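Local coordinates for KLLA0C04147p (Kluyveromyces lactis, PDB 5H2A), which probably binds and transfers sterols as the oxysterol-binding-protein relative Osh1, of which this chain is the ankyrin-repeat domain, at residues 58-63 against 99-104; 65-70 against 105-110; 206-211 against 255-260; 223-228 against 232-237. All coordinates share one frame; numbering follows the deposited sequence.

Contact 1: 58-63 against 99-104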
loop_
_atom_site.group_PDB
_atom_site.type_symbol
_atom_site.label_atom_id
_atom_site.label_comp_id
_atom_site.label_asym_id
_atom_site.label_seq_id
_atom_site.Cartn_x
_atom_site.Cartn_y
_atom_site.Cartn_z
ATOM N N ALA A 58 9.665 -18.349 -7.210
ATOM C CA ALA A 58 10.471 -17.916 -8.354
ATOM C C ALA A 58 11.654 -17.049 -7.911
ATOM O O ALA A 58 12.777 -17.225 -8.403
ATOM C CB ALA A 58 9.597 -17.169 -9.374
ATOM N N VAL A 59 11.424 -16.101 -6.997
ATOM C CA VAL A 59 12.539 -15.343 -6.421
ATOM C C VAL A 59 13.580 -16.293 -5.831
ATOM O O VAL A 59 14.792 -16.072 -5.961
ATOM C CB VAL A 59 12.024 -14.336 -5.371
ATOM C CG1 VAL A 59 13.191 -13.731 -4.552
ATOM C CG2 VAL A 59 11.204 -13.262 -6.039
ATOM N N GLN A 60 13.131 -17.386 -5.202
ATOM C CA GLN A 60 14.079 -18.323 -4.596
ATOM C C GLN A 60 14.896 -19.087 -5.639
ATOM O O GLN A 60 16.084 -19.326 -5.421
ATOM C CB GLN A 60 13.363 -19.323 -3.682
ATOM C CG GLN A 60 12.843 -18.761 -2.361
ATOM C CD GLN A 60 11.889 -19.737 -1.686
ATOM O OE1 GLN A 60 10.856 -19.346 -1.143
ATOM N NE2 GLN A 60 12.220 -21.016 -1.744
ATOM N N VAL A 61 14.285 -19.533 -6.745
ATOM C CA VAL A 61 14.943 -20.555 -7.572
ATOM C C VAL A 61 15.035 -20.202 -9.059
ATOM O O VAL A 61 15.725 -20.896 -9.822
ATOM C CB VAL A 61 14.234 -21.923 -7.429
ATOM C CG1 VAL A 61 14.012 -22.297 -5.954
ATOM C CG2 VAL A 61 12.905 -21.929 -8.224
ATOM N N SER A 62 14.330 -19.134 -9.505
ATOM C CA SER A 62 14.159 -18.921 -10.946
ATOM C C SER A 62 15.123 -17.872 -11.495
ATOM O O SER A 62 15.523 -16.953 -10.772
ATOM C CB SER A 62 12.731 -18.456 -11.257
ATOM O OG SER A 62 11.808 -19.511 -11.047
ATOM N N PRO A 63 15.431 -17.948 -12.799
ATOM C CA PRO A 63 16.138 -16.841 -13.464
ATOM C C PRO A 63 15.300 -15.579 -13.478
ATOM O O PRO A 63 14.068 -15.625 -13.522
ATOM C CB PRO A 63 16.359 -17.345 -14.899
ATOM C CG PRO A 63 15.877 -18.761 -14.944
ATOM C CD PRO A 63 15.001 -18.991 -13.750
ATOM N N LEU A 99 9.463 -9.318 -2.252
ATOM C CA LEU A 99 10.502 -8.297 -2.108
ATOM C C LEU A 99 11.380 -8.562 -0.885
ATOM O O LEU A 99 12.601 -8.360 -0.945
ATOM C CB LEU A 99 9.851 -6.910 -2.038
ATOM C CG LEU A 99 10.838 -5.739 -1.968
ATOM C CD1 LEU A 99 11.749 -5.753 -3.187
ATOM C CD2 LEU A 99 10.065 -4.418 -1.872
ATOM N N HIS A 100 10.781 -9.000 0.237
ATOM C CA HIS A 100 11.574 -9.443 1.387
ATOM C C HIS A 100 12.612 -10.482 0.968
ATOM O O HIS A 100 13.780 -10.423 1.370
ATOM C CB HIS A 100 10.686 -10.074 2.468
ATOM C CG HIS A 100 9.946 -9.102 3.325
ATOM N ND1 HIS A 100 8.647 -8.730 3.074
ATOM C CD2 HIS A 100 10.304 -8.478 4.474
ATOM C CE1 HIS A 100 8.245 -7.882 4.004
ATOM N NE2 HIS A 100 9.226 -7.728 4.878
ATOM N N LEU A 101 12.168 -11.494 0.208
ATOM C CA LEU A 101 13.056 -12.599 -0.160
ATOM C C LEU A 101 14.113 -12.147 -1.157
ATOM O O LEU A 101 15.264 -12.589 -1.089
ATOM C CB LEU A 101 12.245 -13.763 -0.751
ATOM C CG LEU A 101 11.144 -14.359 0.139
ATOM C CD1 LEU A 101 10.500 -15.612 -0.506
ATOM C CD2 LEU A 101 11.740 -14.697 1.506
ATOM N N ALA A 102 13.737 -11.276 -2.097
ATOM C CA ALA A 102 14.700 -10.798 -3.087
ATOM C C ALA A 102 15.794 -9.972 -2.421
ATOM O O ALA A 102 16.985 -10.118 -2.746
ATOM C CB ALA A 102 13.983 -9.972 -4.168
ATOM N N ALA A 103 15.406 -9.123 -1.469
ATOM C CA ALA A 103 16.378 -8.369 -0.672
ATOM C C ALA A 103 17.273 -9.300 0.142
ATOM O O ALA A 103 18.501 -9.141 0.172
ATOM C CB ALA A 103 15.632 -7.405 0.254
ATOM N N PHE A 104 16.663 -10.263 0.836
ATOM C CA PHE A 104 17.414 -11.218 1.653
ATOM C C PHE A 104 18.468 -11.961 0.837
ATOM O O PHE A 104 19.586 -12.193 1.314
ATOM C CB PHE A 104 16.433 -12.213 2.282
ATOM C CG PHE A 104 17.082 -13.204 3.216
ATOM C CD1 PHE A 104 17.566 -12.799 4.453
ATOM C CD2 PHE A 104 17.174 -14.545 2.866
ATOM C CE1 PHE A 104 18.149 -13.723 5.322
ATOM C CE2 PHE A 104 17.761 -15.469 3.726
ATOM C CZ PHE A 104 18.246 -15.055 4.954
#
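With CG1 anti to the backbone N (chi1 169°), Val59 carries that methyl straight onto the helix backbone where Leu101 joins Ala102. The methyl sits over the peptide link, with Val59 CG1 3.5 Å from Ala102 N. The same CG1 is flanked by two side-chain carbons, lying 3.9 Å from Leu101 CB and 3.9 Å from Ala102 CB, so one branch of one valine fills the notch between successive residues of the partner helix. Val59 CA and Ala102 CA lie 6.0 Å apart, a close approach consistent with the small alanine side chain.

Leu101 has CG beside its own backbone N (chi1 -58°), which directs CD1 to Gln60 of the other helix. There the extended glutamine and the leucine cross obliquely, and Gln60 OE1 approaches Leu101 CD1 to 3.8 Å; the glutamine side chain also touches Gln105. Val110 of helix 108-115 packs on both Val59 and Ala102 and extends the apolar patch.

Helix 98-104 lies within a predicted ankyrin repeat, and His100 ND1 is hydrogen-bonded to Thr97 OG1, as in the Thr-Pro-Leu-His signature of such repeats. Between the segments the chemistry is one of dispersion: methyl groups and a peptide backbone are matched by shape, and Gln60 OE1 meets a leucine methyl, so the fit depends on close packing rather than on directional bonds.

Contact 2: 65-70 against 105-110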
loop_
_atom_site.group_PDB
_atom_site.type_symbol
_atom_site.label_atom_id
_atom_site.label_comp_id
_atom_site.label_asym_id
_atom_site.label_seq_id
_atom_site.Cartn_x
_atom_site.Cartn_y
_atom_site.Cartn_z
ATOM N N SER A 65 14.736 -13.677 -15.873
ATOM C CA SER A 65 13.887 -13.571 -17.058
ATOM C C SER A 65 12.501 -14.166 -16.805
ATOM O O SER A 65 11.486 -13.615 -17.254
ATOM C CB SER A 65 14.547 -14.259 -18.250
ATOM O OG SER A 65 14.777 -15.638 -17.975
ATOM N N LEU A 66 12.442 -15.295 -16.102
ATOM C CA LEU A 66 11.146 -15.898 -15.796
ATOM C C LEU A 66 10.386 -15.070 -14.767
ATOM O O LEU A 66 9.163 -14.904 -14.879
ATOM C CB LEU A 66 11.333 -17.333 -15.312
ATOM C CG LEU A 66 10.078 -18.092 -14.856
ATOM C CD1 LEU A 66 8.997 -18.114 -15.932
ATOM C CD2 LEU A 66 10.470 -19.504 -14.467
ATOM N N ILE A 67 11.090 -14.538 -13.767
ATOM C CA ILE A 67 10.451 -13.652 -12.794
ATOM C C ILE A 67 9.820 -12.459 -13.494
ATOM O O ILE A 67 8.665 -12.098 -13.223
ATOM C CB ILE A 67 11.470 -13.215 -11.726
ATOM C CG1 ILE A 67 11.856 -14.416 -10.863
ATOM C CG2 ILE A 67 10.883 -12.067 -10.868
ATOM C CD1 ILE A 67 13.128 -14.195 -10.054
ATOM N N LYS A 68 10.543 -11.849 -14.439
ATOM C CA LYS A 68 9.978 -10.715 -15.182
ATOM C C LYS A 68 8.708 -11.088 -15.923
ATOM O O LYS A 68 7.743 -10.309 -15.952
ATOM C CB LYS A 68 10.999 -10.159 -16.174
ATOM C CG LYS A 68 12.084 -9.339 -15.506
ATOM C CD LYS A 68 13.244 -9.090 -16.472
ATOM C CE LYS A 68 14.407 -8.424 -15.771
ATOM N NZ LYS A 68 15.495 -8.129 -16.753
ATOM N N ASP A 69 8.702 -12.252 -16.568
ATOM C CA ASP A 69 7.516 -12.690 -17.291
ATOM C C ASP A 69 6.334 -12.898 -16.348
ATOM O O ASP A 69 5.189 -12.556 -16.685
ATOM C CB ASP A 69 7.820 -13.996 -18.045
ATOM C CG ASP A 69 8.666 -13.778 -19.301
ATOM O OD1 ASP A 69 8.658 -12.657 -19.841
ATOM O OD2 ASP A 69 9.338 -14.743 -19.751
ATOM N N ILE A 70 6.576 -13.532 -15.195
ATOM C CA ILE A 70 5.509 -13.728 -14.214
ATOM C C ILE A 70 4.963 -12.381 -13.754
ATOM O O ILE A 70 3.746 -12.177 -13.663
ATOM C CB ILE A 70 6.022 -14.555 -13.017
ATOM C CG1 ILE A 70 6.278 -16.015 -13.427
ATOM C CG2 ILE A 70 5.030 -14.489 -11.850
ATOM C CD1 ILE A 70 7.161 -16.757 -12.396
ATOM N N GLN A 105 18.126 -12.349 -0.388
ATOM C CA GLN A 105 18.991 -13.113 -1.278
ATOM C C GLN A 105 19.937 -12.250 -2.099
ATOM O O GLN A 105 20.695 -12.796 -2.910
ATOM C CB GLN A 105 18.138 -13.960 -2.237
ATOM C CG GLN A 105 17.385 -15.051 -1.535
ATOM C CD GLN A 105 16.440 -15.813 -2.461
ATOM O OE1 GLN A 105 15.273 -16.009 -2.127
ATOM N NE2 GLN A 105 16.935 -16.225 -3.623
ATOM N N SER A 106 19.908 -10.929 -1.921
ATOM C CA SER A 106 20.755 -10.015 -2.688
ATOM C C SER A 106 20.545 -10.159 -4.194
ATOM O O SER A 106 21.497 -10.106 -4.977
ATOM C CB SER A 106 22.239 -10.205 -2.329
ATOM O OG SER A 106 22.428 -9.931 -0.957
ATOM N N ARG A 107 19.286 -10.313 -4.623
ATOM C CA ARG A 107 18.980 -10.366 -6.058
ATOM C C ARG A 107 18.633 -8.949 -6.506
ATOM O O ARG A 107 17.472 -8.548 -6.600
ATOM C CB ARG A 107 17.857 -11.363 -6.347
ATOM C CG ARG A 107 18.195 -12.807 -5.932
ATOM C CD ARG A 107 17.243 -13.836 -6.621
ATOM N NE ARG A 107 17.424 -13.861 -8.072
ATOM C CZ ARG A 107 16.783 -14.691 -8.883
ATOM N NH1 ARG A 107 15.923 -15.559 -8.374
ATOM N NH2 ARG A 107 17.004 -14.653 -10.186
ATOM N N GLY A 108 19.687 -8.165 -6.768
ATOM C CA GLY A 108 19.498 -6.755 -7.056
ATOM C C GLY A 108 18.593 -6.508 -8.248
ATOM O O GLY A 108 17.775 -5.592 -8.234
ATOM N N ASP A 109 18.727 -7.328 -9.299
ATOM C CA ASP A 109 17.914 -7.116 -10.493
ATOM C C ASP A 109 16.439 -7.372 -10.209
ATOM O O ASP A 109 15.570 -6.658 -10.717
ATOM C CB ASP A 109 18.415 -8.003 -11.639
ATOM C CG ASP A 109 18.608 -9.488 -11.236
ATOM O OD1 ASP A 109 18.586 -9.859 -10.021
ATOM O OD2 ASP A 109 18.812 -10.297 -12.173
ATOM N N VAL A 110 16.145 -8.393 -9.399
ATOM C CA VAL A 110 14.763 -8.696 -9.026
ATOM C C VAL A 110 14.205 -7.604 -8.114
ATOM O O VAL A 110 13.044 -7.199 -8.244
ATOM C CB VAL A 110 14.709 -10.085 -8.354
ATOM C CG1 VAL A 110 13.287 -10.399 -7.856
ATOM C CG2 VAL A 110 15.197 -11.158 -9.328
#
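Apolar contact and packing against a cation both converge on one methyl group, CD1 of Ile67, which meets Val110 and Arg107. In the apolar part, Ile67 CD1 touches Val110 CG2 at 3.7 Å, the two side chains crossing at about a right angle. A second, looser approach brings Ile67 CG2 to 4.2 Å from Val110 CG1, so both branches of the valine face the isoleucine.

The packing against the cation involves the Arg107 guanidinium. Ile67 CD1 lies over one of its faces, 3.5 Å from Arg107 NH1 and 3.9 Å from Arg107 CZ. Val110 CG2 stands over the same face, 3.6 Å above the plane and displaced from its centre. The arginine chain bends at chi3 (65°), which folds the planar group back over these methyls. Its polar end is held by hydrogen bonds from NH1 to Val59 O and from NH2 to Ser62 O, which fix how the plane is turned. These carbonyls lie at and just beyond the C-terminal end of helix 54-61, where a positive charge would probably be favoured.

The opposite charges of Lys68 NZ and Asp109 OD2, 6.1 Å apart, probably attract only weakly.

Arg107 occupies the N-cap position of helix 108-115, directly after the Schellman motif at Ser106 that ends helix 98-104. Ile67 also packs on Ala58, so the contact joins helix 64-74 to the start of helix 108-115, with helix 54-61 touching both.

Contact 3: 206-211 against 255-260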
loop_
_atom_site.group_PDB
_atom_site.type_symbol
_atom_site.label_atom_id
_atom_site.label_comp_id
_atom_site.label_asym_id
_atom_site.label_seq_id
_atom_site.Cartn_x
_atom_site.Cartn_y
_atom_site.Cartn_z
ATOM N N ARG A 206 -11.713 28.050 4.496
ATOM C CA ARG A 206 -13.128 27.723 4.706
ATOM C C ARG A 206 -13.606 26.656 3.729
ATOM O O ARG A 206 -14.758 26.662 3.294
ATOM C CB ARG A 206 -14.016 28.966 4.603
ATOM C CG ARG A 206 -14.258 29.643 5.924
ATOM C CD ARG A 206 -13.007 30.286 6.436
ATOM N NE ARG A 206 -13.206 30.950 7.727
ATOM C CZ ARG A 206 -12.270 31.693 8.313
ATOM N NH1 ARG A 206 -11.097 31.860 7.711
ATOM N NH2 ARG A 206 -12.501 32.270 9.485
ATOM N N ASP A 207 -12.723 25.732 3.367
ATOM C CA ASP A 207 -13.049 24.714 2.375
ATOM C C ASP A 207 -13.596 23.518 3.153
ATOM O O ASP A 207 -12.856 22.639 3.578
ATOM C CB ASP A 207 -11.818 24.367 1.540
ATOM C CG ASP A 207 -12.160 23.531 0.317
ATOM O OD1 ASP A 207 -13.220 22.854 0.329
ATOM O OD2 ASP A 207 -11.380 23.553 -0.662
ATOM N N ILE A 208 -14.917 23.500 3.346
ATOM C CA ILE A 208 -15.555 22.465 4.159
ATOM C C ILE A 208 -15.327 21.090 3.550
ATOM O O ILE A 208 -14.994 20.126 4.254
ATOM C CB ILE A 208 -17.057 22.766 4.310
ATOM C CG1 ILE A 208 -17.246 24.012 5.183
ATOM C CG2 ILE A 208 -17.789 21.560 4.894
ATOM C CD1 ILE A 208 -18.672 24.583 5.158
ATOM N N LEU A 209 -15.518 20.978 2.231
ATOM C CA LEU A 209 -15.311 19.707 1.531
ATOM C C LEU A 209 -13.933 19.117 1.818
ATOM O O LEU A 209 -13.796 17.919 2.123
ATOM C CB LEU A 209 -15.478 19.919 0.023
ATOM C CG LEU A 209 -15.263 18.681 -0.860
ATOM C CD1 LEU A 209 -16.419 17.712 -0.686
ATOM C CD2 LEU A 209 -15.097 19.068 -2.319
ATOM N N LEU A 210 -12.893 19.942 1.695
ATOM C CA LEU A 210 -11.533 19.440 1.859
ATOM C C LEU A 210 -11.187 19.238 3.328
ATOM O O LEU A 210 -10.484 18.284 3.664
ATOM C CB LEU A 210 -10.522 20.384 1.197
ATOM C CG LEU A 210 -10.216 20.062 -0.275
ATOM C CD1 LEU A 210 -9.542 18.705 -0.413
ATOM C CD2 LEU A 210 -11.503 20.105 -1.123
ATOM N N CYS A 211 -11.672 20.108 4.220
ATOM C CA CYS A 211 -11.451 19.861 5.647
ATOM C C CYS A 211 -12.060 18.535 6.084
ATOM O O CYS A 211 -11.446 17.791 6.855
ATOM C CB CYS A 211 -12.019 21.000 6.486
ATOM S SG CYS A 211 -11.031 22.487 6.344
ATOM N N LYS A 255 -16.102 24.446 12.985
ATOM C CA LYS A 255 -15.888 24.292 14.422
ATOM C C LYS A 255 -16.386 22.932 14.910
ATOM O O LYS A 255 -15.682 22.226 15.646
ATOM C CB LYS A 255 -16.584 25.439 15.161
ATOM C CG LYS A 255 -16.751 25.267 16.661
ATOM C CD LYS A 255 -17.130 26.613 17.305
ATOM C CE LYS A 255 -17.690 26.457 18.717
ATOM N NZ LYS A 255 -19.179 26.281 18.731
ATOM N N LYS A 256 -17.602 22.549 14.506
ATOM C CA LYS A 256 -18.161 21.265 14.935
ATOM C C LYS A 256 -17.318 20.099 14.436
ATOM O O LYS A 256 -17.085 19.125 15.168
ATOM C CB LYS A 256 -19.603 21.126 14.435
ATOM C CG LYS A 256 -20.609 22.016 15.167
ATOM C CD LYS A 256 -22.043 21.602 14.843
ATOM C CE LYS A 256 -23.033 22.716 15.155
ATOM N NZ LYS A 256 -23.041 23.053 16.609
ATOM N N MET A 257 -16.859 20.174 13.187
ATOM C CA MET A 257 -16.003 19.119 12.643
ATOM C C MET A 257 -14.690 19.015 13.407
ATOM O O MET A 257 -14.189 17.908 13.664
ATOM C CB MET A 257 -15.708 19.394 11.169
ATOM C CG MET A 257 -16.890 19.323 10.241
ATOM S SD MET A 257 -16.463 20.149 8.695
ATOM C CE MET A 257 -14.693 19.849 8.733
ATOM N N LEU A 258 -14.106 20.157 13.764
ATOM C CA LEU A 258 -12.824 20.131 14.471
ATOM C C LEU A 258 -12.991 19.619 15.894
ATOM O O LEU A 258 -12.115 18.908 16.408
ATOM C CB LEU A 258 -12.202 21.527 14.469
ATOM C CG LEU A 258 -11.689 21.947 13.082
ATOM C CD1 LEU A 258 -11.339 23.422 13.064
ATOM C CD2 LEU A 258 -10.463 21.085 12.726
ATOM N N GLU A 259 -14.106 19.970 16.539
ATOM C CA GLU A 259 -14.364 19.501 17.894
ATOM C C GLU A 259 -14.576 17.994 17.919
ATOM O O GLU A 259 -14.028 17.302 18.787
ATOM C CB GLU A 259 -15.571 20.236 18.479
ATOM C CG GLU A 259 -15.252 21.629 18.953
ATOM C CD GLU A 259 -16.506 22.449 19.303
ATOM O OE1 GLU A 259 -17.641 21.975 19.059
ATOM O OE2 GLU A 259 -16.345 23.574 19.817
ATOM N N LYS A 260 -15.332 17.463 16.956
ATOM C CA LYS A 260 -15.512 16.019 16.881
ATOM C C LYS A 260 -14.194 15.316 16.558
ATOM O O LYS A 260 -13.891 14.255 17.121
ATOM C CB LYS A 260 -16.581 15.688 15.845
ATOM C CG LYS A 260 -16.761 14.205 15.590
ATOM C CD LYS A 260 -17.438 13.950 14.247
ATOM C CE LYS A 260 -16.751 12.813 13.476
ATOM N NZ LYS A 260 -15.309 13.105 13.163
#
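Neither Cys211 nor Met257, whose side chains meet here, brings a flat group to the interface; a flat group of the first segment, the Asp207 carboxylate, caps the helix that carries Cys211. Its OD1 accepts Leu210 N at 3.2 Å, the donor standing well above the carboxylate plane (66° out of it), with a fairly straight N-H approach of 161°. This N-cap bond follows the Schellman motif at Arg206, and the other oxygen, Asp207 OD2, makes a salt bridge to Arg167.

Across the interface, Met257 reaches out from helix 249-268 and turns at chi3 (29°), swinging its terminal methyl against the opposing helix. Met257 CE thereby rests 3.7 Å from Cys211 CB and 4.0 Å from Cys211 C. Behind it, Met257 SD passes Ile208 CG2 more loosely, at 4.3 Å. The aliphatic layer continues through Leu254, which packs on Cys211, and Leu215, which packs on Met257, while Arg206 makes a salt bridge to Asp251 of helix 249-268.

The arrangement is side-by-side helix packing: the last helix of the chain, 249-268, packs against helix 208-215, in keeping with the stacked helices of an ankyrin-type domain.

Contact 4: 223-228 against 232-237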
loop_
_atom_site.group_PDB
_atom_site.type_symbol
_atom_site.label_atom_id
_atom_site.label_comp_id
_atom_site.label_asym_id
_atom_site.label_seq_id
_atom_site.Cartn_x
_atom_site.Cartn_y
_atom_site.Cartn_z
ATOM N N LYS A 223 -2.360 19.268 16.088
ATOM C CA LYS A 223 -1.083 19.754 15.573
ATOM C C LYS A 223 -1.125 21.268 15.430
ATOM O O LYS A 223 -1.974 21.818 14.716
ATOM C CB LYS A 223 -0.751 19.072 14.243
ATOM C CG LYS A 223 0.562 19.546 13.627
ATOM C CD LYS A 223 1.548 18.410 13.412
ATOM C CE LYS A 223 2.845 18.933 12.808
ATOM N NZ LYS A 223 3.624 17.843 12.146
ATOM N N ARG A 224 -0.229 21.949 16.137
ATOM C CA ARG A 224 -0.202 23.397 16.071
ATOM C C ARG A 224 0.578 23.848 14.846
ATOM O O ARG A 224 1.394 23.110 14.284
ATOM C CB ARG A 224 0.415 23.977 17.346
ATOM C CG ARG A 224 -0.251 23.450 18.607
ATOM C CD ARG A 224 0.322 24.057 19.878
ATOM N NE ARG A 224 -0.508 23.683 21.018
ATOM C CZ ARG A 224 -1.531 24.407 21.457
ATOM N NH1 ARG A 224 -1.831 25.555 20.865
ATOM N NH2 ARG A 224 -2.249 23.988 22.489
ATOM N N ASP A 225 0.304 25.071 14.414
ATOM C CA ASP A 225 1.097 25.652 13.346
ATOM C C ASP A 225 2.392 26.227 13.921
ATOM O O ASP A 225 2.660 26.148 15.124
ATOM C CB ASP A 225 0.288 26.701 12.577
ATOM C CG ASP A 225 -0.132 27.898 13.430
ATOM O OD1 ASP A 225 0.471 28.192 14.487
ATOM O OD2 ASP A 225 -1.093 28.576 13.014
ATOM N N SER A 226 3.203 26.831 13.052
ATOM C CA SER A 226 4.504 27.334 13.484
ATOM C C SER A 226 4.376 28.446 14.515
ATOM O O SER A 226 5.345 28.724 15.232
ATOM C CB SER A 226 5.310 27.825 12.276
ATOM O OG SER A 226 4.725 28.987 11.695
ATOM N N ARG A 227 3.210 29.090 14.602
ATOM C CA ARG A 227 2.947 30.139 15.577
ATOM C C ARG A 227 2.285 29.616 16.846
ATOM O O ARG A 227 1.941 30.410 17.725
ATOM C CB ARG A 227 2.084 31.232 14.951
ATOM C CG ARG A 227 2.824 32.071 13.913
ATOM C CD ARG A 227 1.904 32.530 12.790
ATOM N NE ARG A 227 1.299 31.399 12.087
ATOM C CZ ARG A 227 1.925 30.662 11.171
ATOM N NH1 ARG A 227 3.184 30.932 10.844
ATOM N NH2 ARG A 227 1.294 29.656 10.576
ATOM N N GLY A 228 2.098 28.306 16.959
ATOM C CA GLY A 228 1.544 27.708 18.157
ATOM C C GLY A 228 0.036 27.557 18.191
ATOM O O GLY A 228 -0.501 27.164 19.233
ATOM N N ILE A 232 -8.534 25.033 15.173
ATOM C CA ILE A 232 -9.766 25.620 15.690
ATOM C C ILE A 232 -9.529 27.033 16.233
ATOM O O ILE A 232 -10.449 27.862 16.230
ATOM C CB ILE A 232 -10.387 24.679 16.743
ATOM C CG1 ILE A 232 -11.861 25.053 16.990
ATOM C CG2 ILE A 232 -9.549 24.689 18.025
ATOM C CD1 ILE A 232 -12.626 24.038 17.826
ATOM N N ASP A 233 -8.303 27.353 16.676
ATOM C CA ASP A 233 -7.987 28.724 17.084
ATOM C C ASP A 233 -8.071 29.713 15.931
ATOM O O ASP A 233 -8.067 30.925 16.169
ATOM C CB ASP A 233 -6.572 28.828 17.677
ATOM C CG ASP A 233 -6.389 28.005 18.943
ATOM O OD1 ASP A 233 -7.376 27.841 19.694
ATOM O OD2 ASP A 233 -5.244 27.533 19.186
ATOM N N LEU A 234 -8.085 29.238 14.684
ATOM C CA LEU A 234 -8.106 30.147 13.541
ATOM C C LEU A 234 -9.492 30.704 13.257
ATOM O O LEU A 234 -9.606 31.665 12.495
ATOM C CB LEU A 234 -7.575 29.430 12.290
ATOM C CG LEU A 234 -6.228 28.730 12.481
ATOM C CD1 LEU A 234 -5.853 27.908 11.250
ATOM C CD2 LEU A 234 -5.150 29.747 12.800
ATOM N N LEU A 235 -10.538 30.120 13.844
ATOM C CA LEU A 235 -11.905 30.582 13.647
ATOM C C LEU A 235 -12.309 31.504 14.793
ATOM O O LEU A 235 -12.250 31.105 15.965
ATOM C CB LEU A 235 -12.862 29.391 13.571
ATOM C CG LEU A 235 -12.482 28.335 12.538
ATOM C CD1 LEU A 235 -13.370 27.109 12.675
ATOM C CD2 LEU A 235 -12.599 28.945 11.149
ATOM N N LYS A 236 -12.743 32.715 14.452
ATOM C CA LYS A 236 -13.138 33.697 15.459
ATOM C C LYS A 236 -14.378 33.251 16.225
ATOM O O LYS A 236 -15.313 32.681 15.656
ATOM C CB LYS A 236 -13.409 35.054 14.807
ATOM C CG LYS A 236 -12.361 36.111 15.090
ATOM C CD LYS A 236 -10.994 35.673 14.615
ATOM C CE LYS A 236 -9.967 36.773 14.832
ATOM N NZ LYS A 236 -9.938 37.706 13.652
ATOM N N LYS A 237 -14.389 33.540 17.526
ATOM C CA LYS A 237 -15.505 33.177 18.384
ATOM C C LYS A 237 -16.733 34.033 18.080
ATOM O O LYS A 237 -16.621 35.221 17.764
ATOM C CB LYS A 237 -15.108 33.324 19.855
ATOM C CG LYS A 237 -16.176 32.866 20.831
ATOM C CD LYS A 237 -16.035 33.536 22.187
ATOM C CE LYS A 237 -17.389 33.679 22.857
ATOM N NZ LYS A 237 -18.182 34.781 22.245
#
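Arg224 and Asp225 face Asp233 and Leu234 across a tight bend of the chain: a type I beta turn from Asp225 to Gly228, then a short 3-10 segment that runs through 232-234. The Asp-x-x-Gly sequence of the first turn resembles the finger turns of ankyrin repeats. The first shell is sparse. Arg224 NH1 lies 4.3 Å from Asp233 OD2, too far for a salt bridge, with the carboxylate oxygen oblique to the guanidinium, so the attraction is probably modest. One residue further along on each side, Leu234 CD2 lies loosely near the Asp225 carboxylate, 4.2 Å from Asp225 OD2, an atom whose position is less certain.

Both acids are positioned by backbone N-H groups between the segments. Asp233 OD2 accepts Leu230 N, and Asp225 OD1 accepts Lys229 N. The latter oxygen also takes a weak, strongly bent bond from Arg227 N at 2.9 Å, which adds an Asx turn inside the beta turn. The turn itself is closed by Gly228 N on Asp225 O at 2.9 Å, with Gly228 at a positive phi (90°) that glycine accepts readily.

Further out, Ser226 pairs through its backbone with Gly195, and Arg227 makes a salt bridge to Asp196, tying the turn to the adjoining loop. Helix 198-204 packs alongside: its His200 touches both Asp225 and Leu234.

Arg224 is also bonded within its own segment, where Arg224 NH1 donates to Gly228 O at 2.6 Å, the oxygen lying close to the guanidinium plane and the donor tilted 20° from the carbonyl plane.

How the contacts relate
The four contacts form two clusters on opposite sides of the chain's centre. Contacts 1 and 2 have centres about 7 Å apart and their segments alternate along the chain; Arg107 of contact 2 binds carbonyls of 58-63, with Arg107 NH1 to Val59 O at 2.7 Å. Contacts 3 and 4 have centres about 13 Å apart, contact 4 being nested inside the loop that contact 3 closes. They join through packing: Ile232 CD1 meets Glu259 CG at 3.7 Å, and Leu235 lies against Arg206 and Lys255. Centres of the two clusters are about 47 to 51 Å apart. All four are protein-to-protein packing within the ankyrin-repeat domain, and none includes a ligand.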